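Local coordinates for methyltransferase (PDB 2B78), which probably transfers methyl groups from S-adenosylmethionine to RNA, although its substrate is not established, at residues I291-F296 and K308-L313; M1-V6 and Q37-A42; K76-S81 and A137-V142; S52-G57 and W123-V128. One frame throughout, in Å; residues are numbered along the deposited sequence.

From the N terminus, contact 2 comes first. It closes the loop from strand 2-5 to strand 34-39 at one edge of the PUA-like sheet. Contact 4 starts at the end of strand 45-54, the neighbour of 34-39 in that sheet, and reaches forward to the start of helix 126-130. It ties the PUA-like sheet to the middle part of the chain. Contact 3 joins helices 71-83 and 132-142 over the middle sheet, and contacts 3 and 4 cross along the chain. Contact 1 follows in series in the methyltransferase part, where the loop after strand 286-291 meets helix 306-319. It lies about 37 Å from contact 3, centre to centre.

Contact 1: residues I291-F296 and K308-L313; sequences IDPPSF and KDYHKL
I291 ends strand 286-291 and meets helix 306-319 through two branches. Its CG2 methyl reaches L313 CD1 at 3.6 Å and also lies by the Y310 phenol. CG2 is anti to the backbone N. CG1 lies beside the backbone N and anti to the carbonyl carbon (chi1 -50°), and carries CD1 to the L313 carbonyl. I291 O is 3.2 Å from Y310 OH, but the phenol makes its hydrogen bond with S330 O on strand 325-331. D292 turns away from the helix and bonds S330 OG and Q199 NE2 instead. P293 comes back toward it. Its CG sits 3.7 Å from Y310 CE1 and 4.1 Å from L313 CD1, and the proline crosses the tyrosine at about a right angle. L313 CD1 also lies over one face of the Y310 ring, toward the rim. The D-P-P-S run follows a strand of the Rossmann-like methyltransferase sheet. L313 is about 4 Å, side chain to side chain, from V272, a residue that binds S-adenosylhomocysteine. The contact is buried. Apolar packing holds I291 and P293 against the helix, while the Y310 hydroxyl bonds to strand 325-331.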
loop_
_atom_site.group_PDB
_atom_site.type_symbol
_atom_site.label_atom_id
_atom_site.label_comp_id
_atom_site.label_asym_id
_atom_site.label_seq_id
_atom_site.Cartn_x
_atom_site.Cartn_y
_atom_site.Cartn_z
ATOM N N ILE A 291 -1.611 -11.977 -9.639
ATOM C CA ILE A 291 -2.864 -11.241 -9.744
ATOM C C ILE A 291 -2.840 -10.148 -8.677
ATOM O O ILE A 291 -2.740 -10.439 -7.481
ATOM C CB ILE A 291 -4.050 -12.203 -9.515
ATOM C CG1 ILE A 291 -3.878 -13.435 -10.411
ATOM C CG2 ILE A 291 -5.371 -11.496 -9.798
ATOM C CD1 ILE A 291 -4.911 -14.523 -10.196
ATOM N N ASP A 292 -2.933 -8.892 -9.104
ATOM C CA ASP A 292 -2.880 -7.782 -8.163
ATOM C C ASP A 292 -3.704 -6.584 -8.634
ATOM O O ASP A 292 -3.156 -5.544 -9.000
ATOM C CB ASP A 292 -1.411 -7.383 -7.965
ATOM C CG ASP A 292 -1.225 -6.313 -6.909
ATOM O OD1 ASP A 292 -1.869 -6.402 -5.845
ATOM O OD2 ASP A 292 -0.413 -5.389 -7.145
ATOM N N PRO A 293 -5.040 -6.717 -8.628
ATOM C CA PRO A 293 -5.940 -5.639 -9.059
ATOM C C PRO A 293 -5.799 -4.393 -8.187
ATOM O O PRO A 293 -5.657 -4.490 -6.971
ATOM C CB PRO A 293 -7.324 -6.283 -8.955
ATOM C CG PRO A 293 -7.145 -7.281 -7.859
ATOM C CD PRO A 293 -5.808 -7.891 -8.182
ATOM N N PRO A 294 -5.825 -3.205 -8.807
ATOM C CA PRO A 294 -5.698 -1.908 -8.125
ATOM C C PRO A 294 -6.746 -1.690 -7.038
ATOM O O PRO A 294 -7.920 -2.022 -7.217
ATOM C CB PRO A 294 -5.860 -0.900 -9.261
ATOM C CG PRO A 294 -5.466 -1.660 -10.475
ATOM C CD PRO A 294 -6.085 -3.010 -10.241
ATOM N N SER A 295 -6.324 -1.126 -5.911
ATOM C CA SER A 295 -7.235 -0.848 -4.818
ATOM C C SER A 295 -7.672 0.609 -4.938
ATOM O O SER A 295 -8.472 1.097 -4.131
ATOM C CB SER A 295 -6.541 -1.068 -3.467
ATOM O OG SER A 295 -5.956 -2.366 -3.369
ATOM N N PHE A 296 -7.131 1.294 -5.948
ATOM C CA PHE A 296 -7.421 2.706 -6.214
ATOM C C PHE A 296 -8.370 3.321 -5.200
ATOM O O PHE A 296 -8.011 4.264 -4.485
ATOM C CB PHE A 296 -8.012 2.871 -7.614
ATOM C CG PHE A 296 -6.987 3.019 -8.697
ATOM C CD1 PHE A 296 -6.944 2.117 -9.760
ATOM C CD2 PHE A 296 -6.096 4.091 -8.687
ATOM C CE1 PHE A 296 -6.024 2.277 -10.811
ATOM C CE2 PHE A 296 -5.182 4.267 -9.717
ATOM C CZ PHE A 296 -5.142 3.358 -10.788
ATOM N N LYS A 308 -16.111 -8.856 -4.233
ATOM C CA LYS A 308 -17.116 -9.601 -4.986
ATOM C C LYS A 308 -16.661 -10.453 -6.171
ATOM O O LYS A 308 -17.174 -11.555 -6.366
ATOM C CB LYS A 308 -18.210 -8.644 -5.478
ATOM C CG LYS A 308 -19.271 -8.281 -4.447
ATOM C CD LYS A 308 -18.689 -7.660 -3.183
ATOM C CE LYS A 308 -19.792 -7.333 -2.184
ATOM N NZ LYS A 308 -19.266 -6.781 -0.903
ATOM N N ASP A 309 -15.711 -9.957 -6.959
ATOM C CA ASP A 309 -15.283 -10.689 -8.151
ATOM C C ASP A 309 -13.893 -11.313 -8.162
ATOM O O ASP A 309 -13.474 -11.871 -9.181
ATOM C CB ASP A 309 -15.405 -9.784 -9.382
ATOM C CG ASP A 309 -16.763 -9.130 -9.503
ATOM O OD1 ASP A 309 -17.766 -9.767 -9.126
ATOM O OD2 ASP A 309 -16.824 -7.977 -9.991
ATOM N N TYR A 310 -13.164 -11.243 -7.057
ATOM C CA TYR A 310 -11.826 -11.823 -7.067
ATOM C C TYR A 310 -11.841 -13.302 -7.481
ATOM O O TYR A 310 -10.932 -13.762 -8.183
ATOM C CB TYR A 310 -11.156 -11.664 -5.697
ATOM C CG TYR A 310 -9.641 -11.619 -5.783
ATOM C CD1 TYR A 310 -8.954 -10.400 -5.778
ATOM C CD2 TYR A 310 -8.902 -12.788 -5.928
ATOM C CE1 TYR A 310 -7.557 -10.358 -5.918
ATOM C CE2 TYR A 310 -7.516 -12.757 -6.071
ATOM C CZ TYR A 310 -6.853 -11.542 -6.065
ATOM O OH TYR A 310 -5.486 -11.523 -6.206
ATOM N N HIS A 311 -12.873 -14.043 -7.081
ATOM C CA HIS A 311 -12.942 -15.469 -7.417
ATOM C C HIS A 311 -12.876 -15.712 -8.919
ATOM O O HIS A 311 -12.457 -16.781 -9.368
ATOM C CB HIS A 311 -14.217 -16.119 -6.846
ATOM C CG HIS A 311 -15.490 -15.655 -7.497
ATOM N ND1 HIS A 311 -16.048 -14.417 -7.256
ATOM C CD2 HIS A 311 -16.295 -16.258 -8.407
ATOM C CE1 HIS A 311 -17.138 -14.275 -7.991
ATOM N NE2 HIS A 311 -17.310 -15.378 -8.698
ATOM N N LYS A 312 -13.282 -14.720 -9.702
ATOM C CA LYS A 312 -13.261 -14.863 -11.154
ATOM C C LYS A 312 -11.836 -14.818 -11.694
ATOM O O LYS A 312 -11.514 -15.492 -12.679
ATOM C CB LYS A 312 -14.087 -13.754 -11.796
ATOM C CG LYS A 312 -15.572 -13.849 -11.496
ATOM C CD LYS A 312 -16.318 -12.676 -12.114
ATOM C CE LYS A 312 -16.181 -12.682 -13.624
ATOM N NZ LYS A 312 -17.035 -11.631 -14.243
ATOM N N LEU A 313 -10.980 -14.019 -11.058
ATOM C CA LEU A 313 -9.591 -13.911 -11.497
ATOM C C LEU A 313 -8.884 -15.238 -11.236
ATOM O O LEU A 313 -8.107 -15.715 -12.060
ATOM C CB LEU A 313 -8.876 -12.788 -10.742
ATOM C CG LEU A 313 -9.532 -11.415 -10.864
ATOM C CD1 LEU A 313 -8.747 -10.405 -10.024
ATOM C CD2 LEU A 313 -9.586 -10.986 -12.327
#

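Contact 2: residues M1-V6 and Q37-A42; sequences MIKLMV and QLYSDA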
loop_
_atom_site.group_PDB
_atom_site.type_symbol
_atom_site.label_atom_id
_atom_site.label_comp_id
_atom_site.label_asym_id
_atom_site.label_seq_id
_atom_site.Cartn_x
_atom_site.Cartn_y
_atom_site.Cartn_z
ATOM N N MET A 1 -12.664 21.468 24.580
ATOM C CA MET A 1 -13.625 21.838 23.504
ATOM C C MET A 1 -14.896 21.008 23.577
ATOM O O MET A 1 -15.681 21.143 24.517
ATOM C CB MET A 1 -12.969 21.657 22.135
ATOM C CG MET A 1 -11.951 22.728 21.820
ATOM S SD MET A 1 -12.699 24.357 22.077
ATOM C CE MET A 1 -12.217 24.707 23.801
ATOM N N ILE A 2 -15.101 20.159 22.577
ATOM C CA ILE A 2 -16.277 19.299 22.536
ATOM C C ILE A 2 -15.977 17.978 23.239
ATOM O O ILE A 2 -15.008 17.299 22.908
ATOM C CB ILE A 2 -16.699 18.992 21.083
ATOM C CG1 ILE A 2 -16.721 20.280 20.262
ATOM C CG2 ILE A 2 -18.070 18.337 21.071
ATOM C CD1 ILE A 2 -17.567 21.388 20.863
ATOM N N LYS A 3 -16.807 17.634 24.219
ATOM C CA LYS A 3 -16.668 16.393 24.975
ATOM C C LYS A 3 -17.623 15.383 24.345
ATOM O O LYS A 3 -18.846 15.494 24.476
ATOM C CB LYS A 3 -17.037 16.636 26.441
ATOM C CG LYS A 3 -17.385 15.394 27.255
ATOM C CD LYS A 3 -17.993 15.802 28.601
ATOM C CE LYS A 3 -18.646 14.632 29.333
ATOM N NZ LYS A 3 -17.674 13.621 29.827
ATOM N N LEU A 4 -17.057 14.405 23.650
ATOM C CA LEU A 4 -17.850 13.385 22.980
ATOM C C LEU A 4 -17.997 12.146 23.849
ATOM O O LEU A 4 -17.005 11.505 24.205
ATOM C CB LEU A 4 -17.183 13.019 21.651
ATOM C CG LEU A 4 -17.861 12.024 20.706
ATOM C CD1 LEU A 4 -19.249 12.530 20.321
ATOM C CD2 LEU A 4 -16.993 11.850 19.460
ATOM N N MET A 5 -19.233 11.816 24.211
ATOM C CA MET A 5 -19.471 10.632 25.029
ATOM C C MET A 5 -19.615 9.478 24.046
ATOM O O MET A 5 -20.433 9.528 23.129
ATOM C CB MET A 5 -20.745 10.790 25.863
ATOM C CG MET A 5 -20.898 9.727 26.942
ATOM S SD MET A 5 -22.325 10.016 28.013
ATOM C CE MET A 5 -21.677 11.313 29.073
ATOM N N VAL A 6 -18.810 8.440 24.232
ATOM C CA VAL A 6 -18.830 7.309 23.322
ATOM C C VAL A 6 -19.578 6.085 23.831
ATOM O O VAL A 6 -19.798 5.926 25.027
ATOM C CB VAL A 6 -17.390 6.918 22.949
ATOM C CG1 VAL A 6 -16.662 8.150 22.428
ATOM C CG2 VAL A 6 -16.662 6.348 24.162
ATOM N N GLN A 37 -12.516 15.552 22.870
ATOM C CA GLN A 37 -12.071 14.759 23.999
ATOM C C GLN A 37 -13.105 13.662 24.136
ATOM O O GLN A 37 -14.301 13.939 24.244
ATOM C CB GLN A 37 -12.034 15.585 25.281
ATOM C CG GLN A 37 -11.104 16.780 25.234
ATOM C CD GLN A 37 -10.976 17.439 26.592
ATOM O OE1 GLN A 37 -11.980 17.757 27.239
ATOM N NE2 GLN A 37 -9.738 17.646 27.039
ATOM N N LEU A 38 -12.643 12.420 24.114
ATOM C CA LEU A 38 -13.529 11.271 24.221
ATOM C C LEU A 38 -13.755 10.869 25.668
ATOM O O LEU A 38 -12.804 10.772 26.444
ATOM C CB LEU A 38 -12.930 10.088 23.465
ATOM C CG LEU A 38 -12.538 10.394 22.018
ATOM C CD1 LEU A 38 -11.948 9.153 21.377
ATOM C CD2 LEU A 38 -13.762 10.875 21.250
ATOM N N TYR A 39 -15.017 10.622 26.010
ATOM C CA TYR A 39 -15.408 10.214 27.358
ATOM C C TYR A 39 -16.339 8.996 27.306
ATOM O O TYR A 39 -17.101 8.831 26.353
ATOM C CB TYR A 39 -16.139 11.361 28.062
ATOM C CG TYR A 39 -15.233 12.411 28.659
ATOM C CD1 TYR A 39 -14.840 12.340 29.993
ATOM C CD2 TYR A 39 -14.759 13.475 27.888
ATOM C CE1 TYR A 39 -13.996 13.310 30.551
ATOM C CE2 TYR A 39 -13.917 14.443 28.433
ATOM C CZ TYR A 39 -13.541 14.352 29.764
ATOM O OH TYR A 39 -12.706 15.301 30.309
ATOM N N SER A 40 -16.275 8.155 28.334
ATOM C CA SER A 40 -17.136 6.973 28.409
ATOM C C SER A 40 -18.502 7.424 28.921
ATOM O O SER A 40 -18.713 8.615 29.162
ATOM C CB SER A 40 -16.555 5.948 29.382
ATOM O OG SER A 40 -16.597 6.452 30.703
ATOM N N ASP A 41 -19.420 6.474 29.090
ATOM C CA ASP A 41 -20.766 6.774 29.582
ATOM C C ASP A 41 -20.745 7.099 31.071
ATOM O O ASP A 41 -21.723 7.618 31.619
ATOM C CB ASP A 41 -21.713 5.591 29.327
ATOM C CG ASP A 41 -21.133 4.263 29.787
ATOM O OD1 ASP A 41 -20.583 4.204 30.908
ATOM O OD2 ASP A 41 -21.233 3.269 29.027
ATOM N N ALA A 42 -19.626 6.791 31.718
ATOM C CA ALA A 42 -19.452 7.052 33.142
ATOM C C ALA A 42 -18.706 8.367 33.334
ATOM O O ALA A 42 -18.241 8.676 34.431
ATOM C CB ALA A 42 -18.677 5.909 33.793
HETATM O O HOH W 1 -19.407 4.203 27.118
#
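K3 lays its ammonium over one face of the Y39 ring, a cation-pi contact between neighbouring parallel strands. K3 NZ is 3.4 Å from the centroid of the Y39 ring and 30° off its normal, displaced toward the CG side. The lysine chain runs extended until a bend at its last torsion (chi4 69°), which turns NZ down onto the ring. The methylenes follow, with K3 CG 3.3 Å from Y39 CD2. A long, weak ion pair joins NZ to D43. The backbones pair in parallel, K3 with Q37, L4 with L38 and M5 with Y39. Four hydrogen bonds link them, from Q37 N to I2 O at 3.0 Å through V6 N to Y39 O at 2.8 Å. On the face away from K3 and Y39, L4 and L38 lie side by side, with L4 CD2 to L38 CD2 at 3.8 Å. Past the strands, a water bridges V6 O and D41 N. An ST turn at S40 follows, with A42 N donating to S40 OG. Strand 2-5 is one edge strand of the PUA-like sheet. Strand 34-39 has strand 45-54 on its other flank, where Y39 meets F45 edge-to-face, and L38 packs on L14 of helix 8-16.

Contact 3: residues K76-S81 and A137-V142; sequences KLFQWS and AAFRQV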
loop_
_atom_site.group_PDB
_atom_site.type_symbol
_atom_site.label_atom_id
_atom_site.label_comp_id
_atom_site.label_asym_id
_atom_site.label_seq_id
_atom_site.Cartn_x
_atom_site.Cartn_y
_atom_site.Cartn_z
ATOM N N LYS A 76 7.900 15.172 18.323
ATOM C CA LYS A 76 8.006 13.978 19.159
ATOM C C LYS A 76 7.582 12.744 18.364
ATOM O O LYS A 76 8.257 11.718 18.391
ATOM C CB LYS A 76 7.103 14.099 20.390
ATOM C CG LYS A 76 7.409 15.286 21.306
ATOM C CD LYS A 76 8.724 15.103 22.046
ATOM C CE LYS A 76 8.916 16.190 23.097
ATOM N NZ LYS A 76 10.216 16.045 23.810
ATOM N N LEU A 77 6.454 12.844 17.668
ATOM C CA LEU A 77 5.964 11.720 16.875
ATOM C C LEU A 77 6.960 11.289 15.807
ATOM O O LEU A 77 7.199 10.095 15.619
ATOM C CB LEU A 77 4.630 12.065 16.207
ATOM C CG LEU A 77 3.380 12.010 17.090
ATOM C CD1 LEU A 77 2.160 12.357 16.264
ATOM C CD2 LEU A 77 3.237 10.602 17.693
ATOM N N PHE A 78 7.539 12.252 15.096
ATOM C CA PHE A 78 8.492 11.907 14.047
ATOM C C PHE A 78 9.823 11.405 14.597
ATOM O O PHE A 78 10.490 10.598 13.955
ATOM C CB PHE A 78 8.702 13.096 13.099
ATOM C CG PHE A 78 7.467 13.472 12.317
ATOM C CD1 PHE A 78 6.665 12.486 11.741
ATOM C CD2 PHE A 78 7.105 14.807 12.152
ATOM C CE1 PHE A 78 5.520 12.822 11.019
ATOM C CE2 PHE A 78 5.961 15.159 11.430
ATOM C CZ PHE A 78 5.169 14.167 10.863
ATOM N N GLN A 79 10.215 11.871 15.780
ATOM C CA GLN A 79 11.467 11.405 16.378
ATOM C C GLN A 79 11.333 9.919 16.688
ATOM O O GLN A 79 12.279 9.151 16.517
ATOM C CB GLN A 79 11.781 12.168 17.673
ATOM C CG GLN A 79 12.349 13.573 17.488
ATOM C CD GLN A 79 12.487 14.331 18.816
ATOM O OE1 GLN A 79 13.258 15.288 18.923
ATOM N NE2 GLN A 79 11.728 13.910 19.822
ATOM N N TRP A 80 10.147 9.510 17.130
ATOM C CA TRP A 80 9.910 8.107 17.457
ATOM C C TRP A 80 9.859 7.247 16.191
ATOM O O TRP A 80 10.430 6.158 16.143
ATOM C CB TRP A 80 8.589 7.939 18.226
ATOM C CG TRP A 80 8.626 8.303 19.682
ATOM C CD1 TRP A 80 8.098 9.423 20.263
ATOM C CD2 TRP A 80 9.193 7.526 20.751
ATOM N NE1 TRP A 80 8.301 9.391 21.627
ATOM C CE2 TRP A 80 8.972 8.242 21.952
ATOM C CE3 TRP A 80 9.869 6.299 20.809
ATOM C CZ2 TRP A 80 9.397 7.765 23.200
ATOM C CZ3 TRP A 80 10.295 5.823 22.055
ATOM C CH2 TRP A 80 10.057 6.560 23.230
ATOM N N SER A 81 9.165 7.729 15.168
ATOM C CA SER A 81 9.054 6.972 13.927
ATOM C C SER A 81 10.424 6.820 13.275
ATOM O O SER A 81 10.731 5.787 12.673
ATOM C CB SER A 81 8.069 7.657 12.971
ATOM O OG SER A 81 8.501 8.961 12.619
ATOM N N ALA A 137 6.551 21.443 9.223
ATOM C CA ALA A 137 7.573 22.166 9.965
ATOM C C ALA A 137 8.273 21.219 10.944
ATOM O O ALA A 137 9.504 21.207 11.049
ATOM C CB ALA A 137 6.934 23.335 10.721
ATOM N N ALA A 138 7.477 20.427 11.658
ATOM C CA ALA A 138 8.004 19.461 12.615
ATOM C C ALA A 138 8.833 18.397 11.910
ATOM O O ALA A 138 9.880 17.976 12.416
ATOM C CB ALA A 138 6.858 18.796 13.371
ATOM N N PHE A 139 8.366 17.949 10.746
ATOM C CA PHE A 139 9.086 16.921 9.991
ATOM C C PHE A 139 10.448 17.426 9.519
ATOM O O PHE A 139 11.460 16.729 9.652
ATOM C CB PHE A 139 8.278 16.461 8.766
ATOM C CG PHE A 139 8.958 15.374 7.968
ATOM C CD1 PHE A 139 8.780 14.035 8.298
ATOM C CD2 PHE A 139 9.809 15.693 6.914
ATOM C CE1 PHE A 139 9.442 13.027 7.588
ATOM C CE2 PHE A 139 10.475 14.702 6.201
ATOM C CZ PHE A 139 10.290 13.361 6.541
ATOM N N ARG A 140 10.478 18.637 8.966
ATOM C CA ARG A 140 11.730 19.184 8.474
ATOM C C ARG A 140 12.790 19.305 9.560
ATOM O O ARG A 140 13.980 19.221 9.272
ATOM C CB ARG A 140 11.499 20.537 7.796
ATOM C CG ARG A 140 10.669 20.423 6.527
ATOM C CD ARG A 140 10.479 21.765 5.831
ATOM N NE ARG A 140 11.648 22.177 5.053
ATOM C CZ ARG A 140 11.717 23.314 4.362
ATOM N NH1 ARG A 140 10.685 24.149 4.357
ATOM N NH2 ARG A 140 12.810 23.615 3.668
ATOM N N GLN A 141 12.380 19.490 10.808
ATOM C CA GLN A 141 13.376 19.587 11.873
ATOM C C GLN A 141 13.969 18.209 12.170
ATOM O O GLN A 141 15.176 18.066 12.378
ATOM C CB GLN A 141 12.773 20.162 13.159
ATOM C CG GLN A 141 13.788 20.199 14.295
ATOM C CD GLN A 141 13.254 20.792 15.586
ATOM O OE1 GLN A 141 12.703 21.888 15.596
ATOM N NE2 GLN A 141 13.442 20.075 16.689
ATOM N N VAL A 142 13.114 17.192 12.177
ATOM C CA VAL A 142 13.549 15.831 12.466
ATOM C C VAL A 142 14.327 15.199 11.309
ATOM O O VAL A 142 15.279 14.445 11.533
ATOM C CB VAL A 142 12.332 14.950 12.835
ATOM C CG1 VAL A 142 12.772 13.503 13.088
ATOM C CG2 VAL A 142 11.647 15.530 14.070
#
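Helices 76-81 and 137-142 run in the same general direction, with axes 9.0 Å apart at closest approach and crossing at -41°. This is helix-helix packing, centred on a T-shaped (edge-to-face) phenylalanine pair. F139 presents its edge to the face of F78. The ring centroids are 5.5 Å apart and the planes stand at 83°. F139 CD1 lies 4.1 Å above the F78 plane, over the ring centre. The F139 ring reaches this place with CG anti to its own backbone N (chi1 -179°). F78 also presses its rim on the second helix, with CD2 at 3.6 Å from F139 CA. The backbone carbon of A138 lies at the edge of the F78 ring, and the A138 methyl comes near CD2. V142 fills in one turn further on, with its two methyls dividing the work. CG1 faces the F78 carbonyl, while CG2 touches F78 CB and the side chain of Q79. The aromatic cluster extends to the neighbouring sheet. F78 meets F100 edge-to-face, F139 does the same with F121, and both phenylalanines touch I112. The contact therefore joins the two helices to one another and to the sheet containing strands 96-101 and 110-115. Within the first helix, the S81 hydroxyl turns back and donates to the backbone carbonyl, S81 OG to F78 O at 2.9 Å.

Contact 4: residues S52-G57 and W123-V128; sequences SKQNKG and WYNSFV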
loop_
_atom_site.group_PDB
_atom_site.type_symbol
_atom_site.label_atom_id
_atom_site.label_comp_id
_atom_site.label_asym_id
_atom_site.label_seq_id
_atom_site.Cartn_x
_atom_site.Cartn_y
_atom_site.Cartn_z
ATOM N N SER A 52 -12.646 13.697 11.363
ATOM C CA SER A 52 -12.528 14.023 9.953
ATOM C C SER A 52 -12.890 12.756 9.210
ATOM O O SER A 52 -12.476 11.661 9.594
ATOM C CB SER A 52 -11.105 14.464 9.599
ATOM O OG SER A 52 -11.058 14.979 8.275
ATOM N N LYS A 53 -13.678 12.895 8.154
ATOM C CA LYS A 53 -14.093 11.733 7.392
ATOM C C LYS A 53 -12.949 11.132 6.594
ATOM O O LYS A 53 -12.228 11.837 5.879
ATOM C CB LYS A 53 -15.259 12.104 6.471
ATOM C CG LYS A 53 -16.613 12.027 7.176
ATOM C CD LYS A 53 -17.745 12.607 6.334
ATOM C CE LYS A 53 -17.852 14.120 6.507
ATOM N NZ LYS A 53 -19.029 14.683 5.776
ATOM N N GLN A 54 -12.785 9.822 6.730
ATOM C CA GLN A 54 -11.735 9.092 6.033
ATOM C C GLN A 54 -12.238 7.686 5.739
ATOM O O GLN A 54 -12.077 6.779 6.553
ATOM C CB GLN A 54 -10.471 9.022 6.898
ATOM C CG GLN A 54 -9.265 8.424 6.180
ATOM C CD GLN A 54 -8.015 8.465 7.027
ATOM O OE1 GLN A 54 -7.794 9.425 7.765
ATOM N NE2 GLN A 54 -7.179 7.431 6.919
ATOM N N ASN A 55 -12.850 7.517 4.571
ATOM C CA ASN A 55 -13.402 6.227 4.163
ATOM C C ASN A 55 -14.453 5.775 5.175
ATOM O O ASN A 55 -15.473 6.436 5.338
ATOM C CB ASN A 55 -12.288 5.186 4.039
ATOM C CG ASN A 55 -11.264 5.555 2.981
ATOM O OD1 ASN A 55 -11.606 5.769 1.813
ATOM N ND2 ASN A 55 -9.997 5.631 3.383
ATOM N N LYS A 56 -14.208 4.664 5.864
ATOM C CA LYS A 56 -15.167 4.165 6.849
ATOM C C LYS A 56 -14.905 4.717 8.244
ATOM O O LYS A 56 -15.543 4.311 9.218
ATOM C CB LYS A 56 -15.137 2.635 6.883
ATOM C CG LYS A 56 -15.707 1.988 5.631
ATOM C CD LYS A 56 -17.149 2.429 5.402
ATOM C CE LYS A 56 -17.719 1.855 4.110
ATOM N NZ LYS A 56 -19.116 2.323 3.870
ATOM N N GLY A 57 -13.965 5.647 8.340
ATOM C CA GLY A 57 -13.646 6.228 9.628
ATOM C C GLY A 57 -14.174 7.642 9.780
ATOM O O GLY A 57 -14.419 8.332 8.793
ATOM N N TRP A 123 -1.925 13.147 2.476
ATOM C CA TRP A 123 -2.973 13.579 3.397
ATOM C C TRP A 123 -4.271 12.818 3.099
ATOM O O TRP A 123 -4.845 12.959 2.015
ATOM C CB TRP A 123 -3.204 15.086 3.242
ATOM C CG TRP A 123 -1.937 15.897 3.218
ATOM C CD1 TRP A 123 -1.427 16.584 2.153
ATOM C CD2 TRP A 123 -0.999 16.071 4.291
ATOM N NE1 TRP A 123 -0.232 17.171 2.494
ATOM C CE2 TRP A 123 0.053 16.876 3.800
ATOM C CE3 TRP A 123 -0.949 15.628 5.620
ATOM C CZ2 TRP A 123 1.151 17.241 4.589
ATOM C CZ3 TRP A 123 0.142 15.991 6.404
ATOM C CH2 TRP A 123 1.176 16.793 5.886
ATOM N N TYR A 124 -4.743 12.040 4.073
ATOM C CA TYR A 124 -5.949 11.233 3.898
ATOM C C TYR A 124 -7.268 11.869 4.328
ATOM O O TYR A 124 -8.333 11.285 4.118
ATOM C CB TYR A 124 -5.781 9.883 4.610
ATOM C CG TYR A 124 -4.743 8.996 3.970
ATOM C CD1 TYR A 124 -3.398 9.359 3.969
ATOM C CD2 TYR A 124 -5.103 7.795 3.356
ATOM C CE1 TYR A 124 -2.434 8.551 3.371
ATOM C CE2 TYR A 124 -4.140 6.976 2.753
ATOM C CZ TYR A 124 -2.810 7.366 2.768
ATOM O OH TYR A 124 -1.849 6.574 2.185
ATOM N N ASN A 125 -7.212 13.051 4.933
ATOM C CA ASN A 125 -8.438 13.722 5.341
ATOM C C ASN A 125 -8.245 15.237 5.402
ATOM O O ASN A 125 -7.117 15.726 5.495
ATOM C CB ASN A 125 -8.945 13.160 6.681
ATOM C CG ASN A 125 -7.989 13.403 7.831
ATOM O OD1 ASN A 125 -7.793 14.540 8.263
ATOM N ND2 ASN A 125 -7.393 12.324 8.348
ATOM N N SER A 126 -9.344 15.982 5.334
ATOM C CA SER A 126 -9.257 17.439 5.344
ATOM C C SER A 126 -8.671 18.038 6.616
ATOM O O SER A 126 -8.043 19.104 6.573
ATOM C CB SER A 126 -10.632 18.055 5.081
ATOM O OG SER A 126 -11.584 17.624 6.034
ATOM N N PHE A 127 -8.870 17.381 7.753
ATOM C CA PHE A 127 -8.327 17.928 8.989
ATOM C C PHE A 127 -6.804 18.008 9.003
ATOM O O PHE A 127 -6.237 19.076 9.270
ATOM C CB PHE A 127 -8.782 17.134 10.203
ATOM C CG PHE A 127 -8.285 17.706 11.499
ATOM C CD1 PHE A 127 -8.805 18.901 11.989
ATOM C CD2 PHE A 127 -7.262 17.081 12.201
ATOM C CE1 PHE A 127 -8.311 19.472 13.161
ATOM C CE2 PHE A 127 -6.759 17.638 13.373
ATOM C CZ PHE A 127 -7.285 18.839 13.853
ATOM N N VAL A 128 -6.125 16.895 8.743
ATOM C CA VAL A 128 -4.667 16.938 8.748
ATOM C C VAL A 128 -4.183 17.892 7.671
ATOM O O VAL A 128 -3.157 18.555 7.826
ATOM C CB VAL A 128 -4.031 15.555 8.519
ATOM C CG1 VAL A 128 -4.353 14.636 9.685
ATOM C CG2 VAL A 128 -4.521 14.965 7.213
HETATM O O HOH W 2 -11.961 14.457 4.971
#
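S52 and F127 meet where strand 45-54 runs up to the start of helix 126-130. The backbone N of F127, in the first turn, donates to S52 OG at 3.3 Å, with a fairly straight N-H...O angle of 160°. The serine hydroxyl has a stronger partner in N33 OD1. N125 is the N-cap of the helix. Its OD1 accepts from V128 N at 2.9 Å, so the cap satisfies an amide that has no turn before it to bond to. The other end of the N125 side-chain amide faces the strand. N125 ND2 donates to Q54 OE1 at 3.0 Å, with the acceptor in the amide plane of N125 and the two amides 26° apart. The N125 side chain stands between its backbone N and carbonyl carbon (chi1 63°), which lets one amide both cap the helix and reach the strand. ND2 also bonds Y50 OH. Q54 is held at both ends of its amide: OE1 takes a second bond from W60 NE1, and NE2 bonds Q102 OE1. The Q54 amide rests against Y124, with Q54 CD 3.6 Å from Y124 CB. A water donates to K53 O at 2.8 Å and accepts from S126 N at 3.1 Å, bridging the segments. S126 OG is bonded to N33 ND2. Q54 to G57 form a type II' beta turn, and the chain returns as strand 57-63. The contact thus sets the PUA-like sheet against helix 126-130, which follows strand 118-123 of the middle sheet, and F127 stacks on Y50 of strand 45-54.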